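PDB 4ZOC: Lin1840 protein from Listeria innocua serovar 6a, which probably hydrolyses terminal, non-reducing beta-D-glucosyl residues to release beta-D-glucose, as a glycoside hydrolase family 3 enzyme linked to beta-1,2-glucan metabolism. Local coordinates for residues T154-F159 / L550-P555. The protein carries 2 engineered substitutions. Numbering follows the deposited sequence.
Sequences TGEDPF and LSMSFP
Ser551 reaches Thr154 with its hydroxyl and Glu156 with its carbonyl, both in the loop before helix 158-173. The hydroxyl lies between its own backbone N and carbonyl carbon and extends to the neighbouring loop, where Ser551 OG donates to Thr154 O at 2.9 Å, arriving from well above the carbonyl plane. Ser551 O accepts Glu156 N at 3.0 Å, within the carbonyl plane and nearly straight (162° at the hydrogen). Gly155, with no side chain, brings its CA against the same oxygen in a CA-H...O contact (Gly155 CA to Ser551 O 3.4 Å), and its backbone (phi 126°, psi -154°) lies in a region open essentially to glycine. Met552 meets Glu156 OE1 with its CA (3.6 Å) and, more loosely, its CG. At Ser553 the carboxylate is gripped twice: Ser553 N donates to Glu156 OE1 (2.9 Å) from above the carboxylate plane, while Ser553 OG uses the syn lone pair of Glu156 OE2 (3.0 Å). Tyr565 N gives OE2 a further bond, and the hydroxyl of Tyr565 binds Asp157, the N-cap residue of helix 158-173. The contact thus joins the N-terminal TIM-barrel part of this glycosidase to its C-terminal domain part through hydrogen bonds between two loops. Three donors on a buried carboxylate, two of them backbone N-H groups, would fix its rotation and probably stabilise its negative charge without a basic partner among them.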
loop_
_atom_site.group_PDB
_atom_site.type_symbol
_atom_site.label_atom_id
_atom_site.label_comp_id
_atom_site.label_asym_id
_atom_site.label_seq_id
_atom_site.Cartn_x
_atom_site.Cartn_y
_atom_site.Cartn_z
ATOM N N THR A 154 5.338 11.208 15.027
ATOM C CA THR A 154 4.254 11.395 15.926
ATOM C C THR A 154 2.962 10.777 15.408
ATOM O O THR A 154 1.906 10.978 16.077
ATOM C CB THR A 154 4.116 12.897 16.390
ATOM O OG1 THR A 154 4.066 13.814 15.257
ATOM C CG2 THR A 154 5.345 13.256 17.287
ATOM N N GLY A 155 2.959 10.116 14.227
ATOM C CA GLY A 155 1.799 9.288 13.853
ATOM C C GLY A 155 1.160 9.601 12.491
ATOM O O GLY A 155 1.824 10.116 11.548
ATOM N N GLU A 156 -0.126 9.270 12.391
ATOM C CA GLU A 156 -0.811 9.288 11.125
ATOM C C GLU A 156 -1.512 10.639 10.724
ATOM O O GLU A 156 -2.105 10.769 9.615
ATOM C CB GLU A 156 -1.836 8.139 11.091
ATOM C CG GLU A 156 -3.111 8.446 11.850
ATOM C CD GLU A 156 -3.998 7.242 11.994
ATOM O OE1 GLU A 156 -3.430 6.106 12.101
ATOM O OE2 GLU A 156 -5.269 7.422 12.014
ATOM N N ASP A 157 -1.407 11.652 11.568
ATOM C CA ASP A 157 -2.042 12.948 11.269
ATOM C C ASP A 157 -1.076 14.050 10.920
ATOM O O ASP A 157 -0.199 14.385 11.699
ATOM C CB ASP A 157 -2.854 13.429 12.473
ATOM C CG ASP A 157 -3.656 14.649 12.116
ATOM O OD1 ASP A 157 -4.411 14.547 11.115
ATOM O OD2 ASP A 157 -3.436 15.693 12.750
ATOM N N PRO A 158 -1.247 14.664 9.746
ATOM C CA PRO A 158 -0.307 15.710 9.334
ATOM C C PRO A 158 -0.407 16.919 10.233
ATOM O O PRO A 158 0.640 17.582 10.443
ATOM C CB PRO A 158 -0.706 16.043 7.912
ATOM C CG PRO A 158 -1.545 14.914 7.478
ATOM C CD PRO A 158 -2.108 14.227 8.653
ATOM N N PHE A 159 -1.623 17.246 10.730
ATOM C CA PHE A 159 -1.744 18.470 11.619
ATOM C C PHE A 159 -1.040 18.294 12.963
ATOM O O PHE A 159 -0.176 19.132 13.359
ATOM C CB PHE A 159 -3.199 18.896 11.861
ATOM C CG PHE A 159 -3.349 20.120 12.687
ATOM C CD1 PHE A 159 -3.023 21.320 12.180
ATOM C CD2 PHE A 159 -3.781 20.043 13.985
ATOM C CE1 PHE A 159 -3.152 22.478 12.956
ATOM C CE2 PHE A 159 -3.893 21.154 14.767
ATOM C CZ PHE A 159 -3.571 22.367 14.232
ATOM N N LEU A 550 -4.399 7.914 21.326
ATOM C CA LEU A 550 -3.648 7.325 20.215
ATOM C C LEU A 550 -3.399 8.345 19.109
ATOM O O LEU A 550 -4.348 8.989 18.654
ATOM C CB LEU A 550 -4.364 6.066 19.694
ATOM C CG LEU A 550 -4.358 4.848 20.618
ATOM C CD1 LEU A 550 -5.149 3.747 19.836
ATOM C CD2 LEU A 550 -3.006 4.338 21.061
ATOM N N SER A 551 -2.130 8.459 18.701
ATOM C CA SER A 551 -1.783 9.265 17.511
ATOM C C SER A 551 -1.589 8.411 16.238
ATOM O O SER A 551 -1.312 8.949 15.107
ATOM C CB SER A 551 -0.574 10.110 17.871
ATOM O OG SER A 551 0.528 9.272 17.906
ATOM N N MET A 552 -1.767 7.083 16.395
ATOM C CA MET A 552 -1.757 6.137 15.292
ATOM C C MET A 552 -2.763 5.015 15.574
ATOM O O MET A 552 -2.841 4.501 16.687
ATOM C CB MET A 552 -0.362 5.632 15.057
ATOM C CG MET A 552 -0.161 4.928 13.731
ATOM S SD MET A 552 1.560 4.477 13.433
ATOM C CE MET A 552 1.400 4.004 11.706
ATOM N N SER A 553 -3.472 4.606 14.539
ATOM C CA SER A 553 -4.514 3.571 14.631
ATOM C C SER A 553 -3.907 2.224 14.946
ATOM O O SER A 553 -2.793 1.903 14.478
ATOM C CB SER A 553 -5.245 3.509 13.263
ATOM O OG SER A 553 -5.960 4.705 13.009
ATOM N N PHE A 554 -4.591 1.445 15.792
ATOM C CA PHE A 554 -4.189 0.068 16.113
ATOM C C PHE A 554 -5.029 -0.879 15.243
ATOM O O PHE A 554 -6.227 -1.007 15.460
ATOM C CB PHE A 554 -4.407 -0.214 17.608
ATOM C CG PHE A 554 -3.211 0.181 18.461
ATOM C CD1 PHE A 554 -2.597 1.394 18.282
ATOM C CD2 PHE A 554 -2.651 -0.707 19.358
ATOM C CE1 PHE A 554 -1.466 1.737 18.987
ATOM C CE2 PHE A 554 -1.514 -0.375 20.104
ATOM C CZ PHE A 554 -0.959 0.889 19.922
ATOM N N PRO A 555 -4.379 -1.516 14.211
ATOM C CA PRO A 555 -5.182 -2.376 13.370
ATOM C C PRO A 555 -5.798 -3.568 14.042
ATOM O O PRO A 555 -5.316 -4.129 15.023
ATOM C CB PRO A 555 -4.224 -2.799 12.253
ATOM C CG PRO A 555 -3.095 -1.784 12.281
ATOM C CD PRO A 555 -3.000 -1.481 13.751
#